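PDB 3KZH: probable sugar kinase from Clostridium perfringens, which probably phosphorylates a sugar or related substrate, like other pfkB-type (ribokinase-like) carbohydrate kinases, and here carries a covalently attached glucose. Local coordinates for residues 13-18 / 72-77; 183-188 / 261-266; 199-202 / 206-209; 242-247 / 283-288. One frame throughout, in Å; residues are numbered along the deposited sequence.

Contact 1: 13-18 / 72-77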
loop_
_atom_site.group_PDB
_atom_site.type_symbol
_atom_site.label_atom_id
_atom_site.label_comp_id
_atom_site.label_asym_id
_atom_site.label_seq_id
_atom_site.Cartn_x
_atom_site.Cartn_y
_atom_site.Cartn_z
ATOM N N GLY A 13 8.929 1.560 -19.057
ATOM C CA GLY A 13 7.473 1.526 -19.056
ATOM C C GLY A 13 6.791 1.754 -17.713
ATOM O O GLY A 13 7.445 1.986 -16.701
ATOM N N ALA A 14 5.470 1.602 -17.702
ATOM C CA ALA A 14 4.625 1.820 -16.520
ATOM C C ALA A 14 4.673 0.816 -15.354
ATOM O O ALA A 14 4.994 -0.355 -15.537
ATOM C CB ALA A 14 3.185 2.014 -16.969
ATOM N N SER A 15 4.383 1.329 -14.157
ATOM C CA SER A 15 4.304 0.569 -12.904
ATOM C C SER A 15 2.962 0.952 -12.300
ATOM O O SER A 15 2.710 2.130 -12.040
ATOM C CB SER A 15 5.385 0.969 -11.896
ATOM O OG SER A 15 6.656 0.505 -12.258
ATOM N N VAL A 16 2.105 -0.040 -12.078
ATOM C CA VAL A 16 0.789 0.196 -11.502
ATOM C C VAL A 16 0.604 -0.616 -10.224
ATOM O O VAL A 16 1.021 -1.772 -10.159
ATOM C CB VAL A 16 -0.361 -0.212 -12.487
ATOM C CG1 VAL A 16 -1.735 0.224 -11.935
ATOM C CG2 VAL A 16 -0.139 0.361 -13.888
ATOM N N VAL A 17 -0.008 0.001 -9.212
ATOM C CA VAL A 17 -0.333 -0.696 -7.969
ATOM C C VAL A 17 -1.851 -0.922 -8.013
ATOM O O VAL A 17 -2.607 0.037 -8.085
ATOM C CB VAL A 17 0.033 0.122 -6.684
ATOM C CG1 VAL A 17 -0.425 -0.626 -5.422
ATOM C CG2 VAL A 17 1.530 0.348 -6.591
ATOM N N ASP A 18 -2.280 -2.181 -8.031
ATOM C CA ASP A 18 -3.704 -2.533 -8.037
ATOM C C ASP A 18 -4.211 -2.783 -6.609
ATOM O O ASP A 18 -3.572 -3.494 -5.837
ATOM C CB ASP A 18 -3.950 -3.788 -8.875
ATOM C CG ASP A 18 -3.814 -3.547 -10.370
ATOM O OD1 ASP A 18 -4.292 -2.513 -10.870
ATOM O OD2 ASP A 18 -3.255 -4.426 -11.057
ATOM N N LYS A 72 6.870 4.075 -2.656
ATOM C CA LYS A 72 7.805 3.434 -1.723
ATOM C C LYS A 72 7.628 1.913 -1.716
ATOM O O LYS A 72 8.591 1.175 -1.484
ATOM C CB LYS A 72 7.616 3.970 -0.297
ATOM C CG LYS A 72 7.703 5.472 -0.190
ATOM C CD LYS A 72 7.574 5.950 1.249
ATOM C CE LYS A 72 7.047 7.376 1.300
ATOM N NZ LYS A 72 7.767 8.305 0.377
ATOM N N SER A 73 6.403 1.465 -2.003
ATOM C CA SER A 73 6.045 0.041 -2.055
ATOM C C SER A 73 6.733 -0.651 -3.236
ATOM O O SER A 73 7.327 -1.723 -3.076
ATOM C CB SER A 73 4.529 -0.127 -2.182
ATOM O OG SER A 73 3.847 0.401 -1.071
ATOM N N ILE A 74 6.667 -0.004 -4.404
ATOM C CA ILE A 74 7.286 -0.486 -5.647
ATOM C C ILE A 74 8.809 -0.538 -5.455
ATOM O O ILE A 74 9.411 -1.589 -5.670
ATOM C CB ILE A 74 6.954 0.446 -6.864
ATOM C CG1 ILE A 74 5.445 0.510 -7.121
ATOM C CG2 ILE A 74 7.684 -0.014 -8.137
ATOM C CD1 ILE A 74 4.857 -0.636 -7.951
ATOM N N VAL A 75 9.396 0.563 -4.971
ATOM C CA VAL A 75 10.838 0.664 -4.745
ATOM C C VAL A 75 11.353 -0.415 -3.807
ATOM O O VAL A 75 12.344 -1.075 -4.122
ATOM C CB VAL A 75 11.272 2.079 -4.251
ATOM C CG1 VAL A 75 12.795 2.162 -4.113
ATOM C CG2 VAL A 75 10.858 3.117 -5.222
ATOM N N GLU A 76 10.635 -0.643 -2.705
ATOM C CA GLU A 76 11.017 -1.681 -1.744
ATOM C C GLU A 76 10.953 -3.084 -2.338
ATOM O O GLU A 76 11.840 -3.899 -2.089
ATOM C CB GLU A 76 10.174 -1.608 -0.458
ATOM C CG GLU A 76 10.664 -0.574 0.569
ATOM C CD GLU A 76 12.144 -0.738 0.946
ATOM O OE1 GLU A 76 12.542 -1.839 1.401
ATOM O OE2 GLU A 76 12.909 0.233 0.766
ATOM N N HIS A 77 9.952 -3.330 -3.188
ATOM C CA HIS A 77 9.802 -4.630 -3.848
ATOM C C HIS A 77 10.925 -4.833 -4.873
ATOM O O HIS A 77 11.442 -5.934 -5.011
ATOM C CB HIS A 77 8.428 -4.741 -4.511
ATOM C CG HIS A 77 8.145 -6.087 -5.108
ATOM N ND1 HIS A 77 7.893 -7.204 -4.340
ATOM C CD2 HIS A 77 8.055 -6.491 -6.395
ATOM C CE1 HIS A 77 7.660 -8.236 -5.132
ATOM N NE2 HIS A 77 7.752 -7.828 -6.382
#

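Contact 2: 183-188 / 261-266. With BGC (beta-D-glucopyranose), chain C.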
loop_
_atom_site.group_PDB
_atom_site.type_symbol
_atom_site.label_atom_id
_atom_site.label_comp_id
_atom_site.label_asym_id
_atom_site.label_seq_id
_atom_site.Cartn_x
_atom_site.Cartn_y
_atom_site.Cartn_z
ATOM N N PHE A 183 12.736 -1.966 -34.640
ATOM C CA PHE A 183 12.919 -2.923 -33.562
ATOM C C PHE A 183 13.795 -4.092 -33.989
ATOM O O PHE A 183 13.774 -4.514 -35.152
ATOM C CB PHE A 183 11.565 -3.457 -33.081
ATOM C CG PHE A 183 10.810 -2.509 -32.202
ATOM C CD1 PHE A 183 11.061 -2.465 -30.823
ATOM C CD2 PHE A 183 9.835 -1.658 -32.733
ATOM C CE1 PHE A 183 10.351 -1.577 -29.967
ATOM C CE2 PHE A 183 9.115 -0.769 -31.901
ATOM C CZ PHE A 183 9.377 -0.731 -30.512
ATOM N N HIS A 184 14.598 -4.569 -33.042
ATOM C CA HIS A 184 15.485 -5.715 -33.228
ATOM C C HIS A 184 14.646 -6.994 -33.034
ATOM O O HIS A 184 14.895 -8.017 -33.663
ATOM C CB HIS A 184 16.628 -5.629 -32.198
ATOM C CG HIS A 184 17.442 -6.884 -32.042
ATOM N ND1 HIS A 184 16.939 -8.032 -31.460
ATOM C CD2 HIS A 184 18.731 -7.152 -32.347
ATOM C CE1 HIS A 184 17.886 -8.947 -31.415
ATOM N NE2 HIS A 184 18.983 -8.442 -31.943
ATOM N N THR A 185 13.666 -6.920 -32.145
ATOM C CA THR A 185 12.813 -8.057 -31.852
ATOM C C THR A 185 11.398 -7.607 -31.612
ATOM O O THR A 185 11.162 -6.576 -30.986
ATOM C CB THR A 185 13.322 -8.833 -30.580
ATOM O OG1 THR A 185 14.590 -9.430 -30.862
ATOM C CG2 THR A 185 12.347 -9.940 -30.129
ATOM N N ILE A 186 10.463 -8.336 -32.207
ATOM C CA ILE A 186 9.049 -8.086 -31.959
ATOM C C ILE A 186 8.516 -9.418 -31.408
ATOM O O ILE A 186 9.021 -10.488 -31.739
ATOM C CB ILE A 186 8.250 -7.576 -33.217
ATOM C CG1 ILE A 186 8.344 -8.541 -34.398
ATOM C CG2 ILE A 186 8.707 -6.165 -33.600
ATOM C CD1 ILE A 186 7.208 -8.393 -35.368
ATOM N N LYS A 187 7.509 -9.347 -30.533
ATOM C CA LYS A 187 6.942 -10.526 -29.924
ATOM C C LYS A 187 5.367 -10.450 -29.930
ATOM O O LYS A 187 4.724 -10.200 -28.873
ATOM C CB LYS A 187 7.483 -10.745 -28.505
ATOM C CG LYS A 187 7.520 -12.253 -28.088
ATOM C CD LYS A 187 6.238 -12.767 -27.537
ATOM C CE LYS A 187 5.741 -11.995 -26.335
ATOM N NZ LYS A 187 4.345 -11.726 -26.386
ATOM N N PRO A 188 4.757 -10.644 -31.109
ATOM C CA PRO A 188 3.302 -10.587 -31.102
ATOM C C PRO A 188 2.620 -11.944 -31.021
ATOM O O PRO A 188 3.288 -12.964 -31.071
ATOM C CB PRO A 188 3.008 -9.901 -32.444
ATOM C CG PRO A 188 4.050 -10.457 -33.326
ATOM C CD PRO A 188 5.262 -10.372 -32.469
ATOM N N ALA A 261 10.642 -11.703 -20.879
ATOM C CA ALA A 261 11.710 -11.770 -19.903
ATOM C C ALA A 261 12.707 -12.885 -20.206
ATOM O O ALA A 261 13.915 -12.709 -20.050
ATOM C CB ALA A 261 11.141 -11.919 -18.532
ATOM N N GLY A 262 12.176 -13.998 -20.706
ATOM C CA GLY A 262 12.983 -15.152 -21.060
ATOM C C GLY A 262 13.828 -14.906 -22.289
ATOM O O GLY A 262 14.885 -15.508 -22.418
ATOM N N LEU A 263 13.329 -14.061 -23.203
ATOM C CA LEU A 263 14.059 -13.643 -24.412
ATOM C C LEU A 263 15.236 -12.804 -23.944
ATOM O O LEU A 263 16.342 -12.919 -24.468
ATOM C CB LEU A 263 13.190 -12.772 -25.330
ATOM C CG LEU A 263 11.965 -13.369 -26.018
ATOM C CD1 LEU A 263 11.258 -12.285 -26.813
ATOM C CD2 LEU A 263 12.370 -14.541 -26.903
ATOM N N GLY A 264 14.968 -11.987 -22.920
ATOM C CA GLY A 264 15.969 -11.147 -22.302
ATOM C C GLY A 264 17.082 -11.983 -21.712
ATOM O O GLY A 264 18.241 -11.757 -22.029
ATOM N N TYR A 265 16.715 -13.044 -20.995
ATOM C CA TYR A 265 17.691 -13.973 -20.411
ATOM C C TYR A 265 18.541 -14.643 -21.506
ATOM O O TYR A 265 19.779 -14.680 -21.405
ATOM C CB TYR A 265 16.964 -15.037 -19.562
ATOM C CG TYR A 265 17.868 -16.069 -18.907
ATOM C CD1 TYR A 265 18.407 -15.848 -17.625
ATOM C CD2 TYR A 265 18.238 -17.255 -19.597
ATOM C CE1 TYR A 265 19.306 -16.779 -17.039
ATOM C CE2 TYR A 265 19.137 -18.192 -19.023
ATOM C CZ TYR A 265 19.666 -17.948 -17.748
ATOM O OH TYR A 265 20.553 -18.853 -17.208
ATOM N N GLY A 266 17.856 -15.161 -22.532
ATOM C CA GLY A 266 18.495 -15.843 -23.649
ATOM C C GLY A 266 19.518 -15.021 -24.407
ATOM O O GLY A 266 20.609 -15.505 -24.707
HETATM C C2 BGC C . -0.290 -10.329 -25.447
HETATM C C3 BGC C . -0.257 -11.728 -24.760
HETATM C C4 BGC C . 0.779 -12.552 -25.635
HETATM C C5 BGC C . 2.213 -11.872 -25.686
HETATM C C6 BGC C . 3.219 -12.573 -26.505
HETATM C C1 BGC C . 1.113 -9.730 -25.386
HETATM O O1 BGC C . 1.087 -8.602 -25.905
HETATM O O2 BGC C . -1.081 -9.580 -24.797
HETATM O O3 BGC C . -1.450 -12.173 -24.920
HETATM O O4 BGC C . 0.848 -13.768 -25.136
HETATM O O5 BGC C . 2.093 -10.554 -26.166
#

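Contact 3: 199-202 / 206-209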
loop_
_atom_site.group_PDB
_atom_site.type_symbol
_atom_site.label_atom_id
_atom_site.label_comp_id
_atom_site.label_asym_id
_atom_site.label_seq_id
_atom_site.Cartn_x
_atom_site.Cartn_y
_atom_site.Cartn_z
ATOM N N PHE A 199 -2.259 -8.947 -43.259
ATOM C CA PHE A 199 -2.909 -10.100 -43.899
ATOM C C PHE A 199 -3.156 -11.226 -42.879
ATOM O O PHE A 199 -2.440 -11.300 -41.877
ATOM C CB PHE A 199 -2.095 -10.612 -45.122
ATOM C CG PHE A 199 -0.635 -10.900 -44.846
ATOM C CD1 PHE A 199 -0.225 -12.158 -44.349
ATOM C CD2 PHE A 199 0.345 -9.932 -45.138
ATOM C CE1 PHE A 199 1.141 -12.450 -44.144
ATOM C CE2 PHE A 199 1.721 -10.207 -44.943
ATOM C CZ PHE A 199 2.117 -11.469 -44.446
ATOM N N PRO A 200 -4.169 -12.107 -43.112
ATOM C CA PRO A 200 -4.453 -13.209 -42.173
ATOM C C PRO A 200 -3.359 -14.270 -42.030
ATOM O O PRO A 200 -2.574 -14.504 -42.957
ATOM C CB PRO A 200 -5.725 -13.829 -42.751
ATOM C CG PRO A 200 -6.408 -12.672 -43.364
ATOM C CD PRO A 200 -5.276 -11.993 -44.086
ATOM N N ILE A 201 -3.265 -14.838 -40.825
ATOM C CA ILE A 201 -2.303 -15.899 -40.516
ATOM C C ILE A 201 -3.090 -17.132 -40.065
ATOM O O ILE A 201 -3.459 -17.268 -38.894
ATOM C CB ILE A 201 -1.240 -15.461 -39.461
ATOM C CG1 ILE A 201 -0.368 -14.332 -40.020
ATOM C CG2 ILE A 201 -0.323 -16.620 -39.122
ATOM C CD1 ILE A 201 0.444 -13.599 -38.988
ATOM N N THR A 202 -3.328 -18.031 -41.017
ATOM C CA THR A 202 -4.107 -19.246 -40.770
ATOM C C THR A 202 -3.332 -20.558 -40.644
ATOM O O THR A 202 -3.842 -21.529 -40.072
ATOM C CB THR A 202 -5.219 -19.422 -41.849
ATOM O OG1 THR A 202 -4.645 -19.444 -43.163
ATOM C CG2 THR A 202 -6.245 -18.301 -41.760
ATOM N N ASP A 206 1.729 -19.013 -43.838
ATOM C CA ASP A 206 1.416 -17.606 -43.567
ATOM C C ASP A 206 2.320 -17.073 -42.452
ATOM O O ASP A 206 2.713 -15.897 -42.470
ATOM C CB ASP A 206 -0.051 -17.433 -43.185
ATOM C CG ASP A 206 -1.011 -17.817 -44.305
ATOM O OD1 ASP A 206 -0.661 -17.671 -45.496
ATOM O OD2 ASP A 206 -2.127 -18.271 -43.982
ATOM N N LEU A 207 2.677 -17.967 -41.519
ATOM C CA LEU A 207 3.571 -17.666 -40.396
ATOM C C LEU A 207 4.962 -17.383 -40.935
ATOM O O LEU A 207 5.598 -16.436 -40.496
ATOM C CB LEU A 207 3.629 -18.832 -39.402
ATOM C CG LEU A 207 2.569 -18.906 -38.305
ATOM C CD1 LEU A 207 2.543 -20.272 -37.662
ATOM C CD2 LEU A 207 2.822 -17.807 -37.275
ATOM N N ILE A 208 5.395 -18.178 -41.922
ATOM C CA ILE A 208 6.695 -18.000 -42.576
ATOM C C ILE A 208 6.694 -16.701 -43.397
ATOM O O ILE A 208 7.667 -15.954 -43.357
ATOM C CB ILE A 208 7.089 -19.236 -43.465
ATOM C CG1 ILE A 208 7.264 -20.481 -42.586
ATOM C CG2 ILE A 208 8.411 -18.986 -44.218
ATOM C CD1 ILE A 208 7.376 -21.804 -43.354
ATOM N N LYS A 209 5.562 -16.396 -44.040
ATOM C CA LYS A 209 5.398 -15.188 -44.869
ATOM C C LYS A 209 5.394 -13.908 -44.020
ATOM O O LYS A 209 6.038 -12.918 -44.378
ATOM C CB LYS A 209 4.106 -15.295 -45.695
ATOM C CG LYS A 209 3.894 -14.214 -46.749
ATOM C CD LYS A 209 2.464 -14.242 -47.294
ATOM C CE LYS A 209 2.186 -13.011 -48.166
ATOM N NZ LYS A 209 0.740 -12.844 -48.492
#

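Contact 4: 242-247 / 283-288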
loop_
_atom_site.group_PDB
_atom_site.type_symbol
_atom_site.label_atom_id
_atom_site.label_comp_id
_atom_site.label_asym_id
_atom_site.label_seq_id
_atom_site.Cartn_x
_atom_site.Cartn_y
_atom_site.Cartn_z
ATOM N N ILE A 242 7.959 -24.464 -31.778
ATOM C CA ILE A 242 8.134 -25.343 -30.618
ATOM C C ILE A 242 6.922 -25.212 -29.704
ATOM O O ILE A 242 6.417 -24.111 -29.466
ATOM C CB ILE A 242 9.468 -25.047 -29.832
ATOM C CG1 ILE A 242 10.693 -25.286 -30.730
ATOM C CG2 ILE A 242 9.608 -25.980 -28.642
ATOM C CD1 ILE A 242 12.006 -24.748 -30.190
ATOM N N LYS A 243 6.476 -26.350 -29.188
ATOM C CA LYS A 243 5.324 -26.414 -28.303
ATOM C C LYS A 243 5.654 -27.358 -27.161
ATOM O O LYS A 243 6.465 -28.269 -27.319
ATOM C CB LYS A 243 4.117 -26.935 -29.097
ATOM C CG LYS A 243 2.831 -27.168 -28.329
ATOM C CD LYS A 243 1.892 -28.004 -29.159
ATOM C CE LYS A 243 0.777 -28.586 -28.317
ATOM N NZ LYS A 243 -0.168 -29.382 -29.154
ATOM N N ALA A 244 5.069 -27.094 -25.998
ATOM C CA ALA A 244 5.257 -27.944 -24.835
ATOM C C ALA A 244 3.995 -28.767 -24.635
ATOM O O ALA A 244 2.883 -28.291 -24.876
ATOM C CB ALA A 244 5.541 -27.111 -23.599
ATOM N N THR A 245 4.177 -30.023 -24.243
ATOM C CA THR A 245 3.050 -30.911 -23.964
ATOM C C THR A 245 2.759 -30.751 -22.459
ATOM O O THR A 245 3.547 -30.123 -21.738
ATOM C CB THR A 245 3.385 -32.401 -24.316
ATOM O OG1 THR A 245 4.443 -32.883 -23.477
ATOM C CG2 THR A 245 3.823 -32.532 -25.765
ATOM N N GLU A 246 1.610 -31.255 -22.006
ATOM C CA GLU A 246 1.203 -31.215 -20.585
ATOM C C GLU A 246 1.047 -29.841 -19.896
ATOM O O GLU A 246 1.223 -29.732 -18.675
ATOM C CB GLU A 246 2.122 -32.130 -19.733
ATOM C CG GLU A 246 2.051 -33.621 -20.052
ATOM C CD GLU A 246 0.674 -34.210 -19.802
ATOM O OE1 GLU A 246 0.207 -34.159 -18.640
ATOM O OE2 GLU A 246 0.054 -34.701 -20.771
ATOM N N VAL A 247 0.704 -28.806 -20.664
ATOM C CA VAL A 247 0.519 -27.463 -20.098
ATOM C C VAL A 247 -0.961 -27.178 -19.806
ATOM O O VAL A 247 -1.781 -27.067 -20.727
ATOM C CB VAL A 247 1.103 -26.333 -21.020
ATOM C CG1 VAL A 247 0.991 -24.970 -20.348
ATOM C CG2 VAL A 247 2.556 -26.599 -21.342
HETATM N N MSE A 283 9.158 -20.351 -18.741
HETATM C CA MSE A 283 8.822 -19.201 -17.879
HETATM C C MSE A 283 7.361 -18.813 -18.076
HETATM O O MSE A 283 6.656 -18.477 -17.111
HETATM C CB MSE A 283 9.702 -17.989 -18.203
HETATM C CG MSE A 283 11.137 -18.155 -17.815
HETATM SE SE MSE A 283 12.149 -16.496 -17.823
HETATM C CE MSE A 283 10.934 -15.490 -16.701
ATOM N N SER A 284 6.915 -18.860 -19.334
ATOM C CA SER A 284 5.535 -18.543 -19.679
ATOM C C SER A 284 4.611 -19.628 -19.133
ATOM O O SER A 284 3.572 -19.305 -18.574
ATOM C CB SER A 284 5.375 -18.403 -21.197
ATOM O OG SER A 284 4.065 -17.988 -21.536
ATOM N N ASN A 285 5.056 -20.889 -19.200
ATOM C CA ASN A 285 4.298 -22.045 -18.705
ATOM C C ASN A 285 4.112 -22.030 -17.190
ATOM O O ASN A 285 3.060 -22.421 -16.707
ATOM C CB ASN A 285 4.953 -23.380 -19.110
ATOM C CG ASN A 285 4.843 -23.689 -20.602
ATOM O OD1 ASN A 285 3.938 -23.215 -21.309
ATOM N ND2 ASN A 285 5.764 -24.521 -21.084
ATOM N N ILE A 286 5.138 -21.587 -16.457
ATOM C CA ILE A 286 5.107 -21.501 -14.989
ATOM C C ILE A 286 4.106 -20.436 -14.538
ATOM O O ILE A 286 3.325 -20.659 -13.612
ATOM C CB ILE A 286 6.519 -21.178 -14.396
ATOM C CG1 ILE A 286 7.489 -22.332 -14.661
ATOM C CG2 ILE A 286 6.449 -21.003 -12.890
ATOM C CD1 ILE A 286 8.937 -22.040 -14.316
ATOM N N THR A 287 4.116 -19.303 -15.232
ATOM C CA THR A 287 3.226 -18.183 -14.933
ATOM C C THR A 287 1.774 -18.502 -15.305
ATOM O O THR A 287 0.843 -18.072 -14.619
ATOM C CB THR A 287 3.721 -16.910 -15.652
ATOM O OG1 THR A 287 5.076 -16.664 -15.277
ATOM C CG2 THR A 287 2.923 -15.706 -15.263
ATOM N N ILE A 288 1.605 -19.309 -16.352
ATOM C CA ILE A 288 0.289 -19.722 -16.838
ATOM C C ILE A 288 -0.389 -20.753 -15.912
ATOM O O ILE A 288 -1.614 -20.821 -15.857
ATOM C CB ILE A 288 0.392 -20.205 -18.335
ATOM C CG1 ILE A 288 -0.659 -19.506 -19.191
ATOM C CG2 ILE A 288 0.332 -21.727 -18.473
ATOM C CD1 ILE A 288 -0.410 -19.622 -20.688
#

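Contact 1: 13-18 / 72-77
Val17 and Ile74 meet because of how each branched chain is turned. In Val17, CG1 is anti to the backbone N (chi1 176°), which leaves CG2 to face helix 69-81. In Ile74, CG1 lies beside its own backbone N, and a further bend (chi2 -83°) folds the delta methyl across toward the strand. As a result Ile74 CD1 comes within 3.7 Å of Val17 CG2, with Ile74 CG1 at 4.0 Å from the same methyl, and the two side chains lie alongside one another, pointing opposite ways. The other branch, Ile74 CG2, lies 4.3 Å from Ser15 OG, a looser approach. A small serine suits this place: its short chain leaves room for Ile74 CG2, while Ser63 OG satisfies the hydroxyl. Phe41 and Arg46 also lean on Ile74, and Ser73 packs on Ser73 of the second subunit, so this helix also lies at the subunit interface. The contact thus joins the start of strand 16-23, part of the small four-stranded sheet, to the helix beside it. With no hydrogen bond or charge pair across it, the union is one of buried methyl groups, held by shape and exclusion of water.

Contact 2: 183-188 / 261-266
Between residues 183-188 and 261-266, Leu263 CD1 makes the contact: it lies 3.9 Å from Lys187 CG and 4.2 Å from Thr185 CG2. A single delta methyl therefore rests against two side chains that both set out toward the helix, a threonine on the strand and a lysine just beyond it. The aliphatic part of the lysine suits this packing on leucine. Beyond CG the lysine turns away from the helix, bending at chi2 (-85°) and again at each later bond, until NZ reaches the glucose. There it is joined covalently, Lys187 NZ to C6 of the sugar at 1.4 Å, so a nitrogen stands where the modelled sugar has no C6 hydroxyl. In the next shell, Thr185 OG1 and His184 ND1 share a hydrogen bond of 2.8 Å, and Thr185 OG1 also pairs with Tyr267 OH further along the helix, a polar tie that secures the threonine's hydroxyl while its methyl faces leucine. Phe223 of the neighbouring strand supports Leu263. The sugar is also hydrogen-bonded to Asp166 OD1, Glu192 OE2 and the backbone O of Val168. Chemically, then, the Leu263 contact itself is apolar, whereas the glucose is tethered as well as hydrogen-bonded, consistent with a modified lysine rather than a freely exchanging ligand.

Contact 3: 199-202 / 206-209
Thr202 and Asp206 supply the hydrogen bonds across the contact, and both end on one carboxylate oxygen. Thr202 N donates to the anti lone pair of Asp206 OD2 over 3.2 Å, nearly straight at 160°. Thr202 OG1 gives a second, shorter bond of 2.9 Å to Asp206 OD2, meeting it almost in line with the C-O bond. The hydroxyl can do so because it sits between the backbone N and the carbonyl carbon (chi1 57°), on the side where the amide also points. An aspartate suits the place: its short chain presents an acceptor just where the loop offers two donors. Further hydrogen bonds frame the loop: Glu194 and Arg190 of the preceding helix hold the backbone N and O of Ile201, and Asp203 OD1 accepts from Asp206 N.

The cation-pi interaction belongs to Phe199 and Lys209. The lysine is extended beyond CG and runs across one ring face, bringing Lys209 NZ to 4.2 Å from the centroid of the Phe199 ring, only 5° off the normal. Lys209 CE makes a CH-pi contact on that face, while Asp206 O approaches the ring at its edge.

Apolar packing completes the contact. Ile201 CG2 touches Leu207 CG at 3.8 Å, the two chains crossing at about a right angle, and Asp206 CB lies 3.8 Å from Ile201 CA. The whole is a short loop between helices 190-197 and 204-217, in which an acidic residue in the first turn of the second helix folds back on the loop leading into it, while Asp203 takes up a first-turn amide at that helix's start.

Contact 4: 242-247 / 283-288
Val247 straddles Asn285 where strand 239-244 runs out beside the last turns of helix 273-288, a contact of a strand end and the loop after it with a helix in the layered alpha/beta core of the ribokinase-like fold. Its chi1 of -175° sets CG1 anti to the backbone N and CG2 anti to the carbonyl carbon, so that both methyls face the helix. Val247 CG1 lies 3.6 Å and Val247 CG2 3.7 Å from Asn285 OD1, with the two side chains crossing at about a right angle. In Asn285, chi1 (-71°) carries the amide toward 242-247 and chi2 (-25°) sets its rotation, so that OD1 lies against both valine methyls and ND2 between Val247 CG2 and Ala244 CB. Alanine suits the strand end: having nothing beyond CB, Ala244 leaves room for the amide in front and Trp312 beside it. Between strand and valine, Glu246 takes a left-handed backbone conformation as the chain turns toward the helix. Ile288 adds an apolar contact from the following turn, Ile288 CG2 to Val247 CG1 at 3.8 Å. At the other end of the asparagine amide, Asn285 ND2 rests against Ala244 CB at 3.6 Å.

The glucose lies close to contacts 2 and 4. In contact 2 it is bonded to Lys187. In contact 4 the side chain of Ile288 is about 7 Å from the bound glucose. The two contacts also touch directly, Gly262 CA lying 3.6 Å from the selenium of Met283, where helices 255-268 and 273-288, consecutive in the chain, pack on each other. Contact 3, between strand 185-186 and helix 255-268 in sequence, stands further out: the side chain of Leu207 is about 12 Å from the sugar. Contact 1 belongs to the small sheet and dimer side; its centre is about 23 Å from that of contact 2, and about 38 Å from that of contact 3 across the chain's centre.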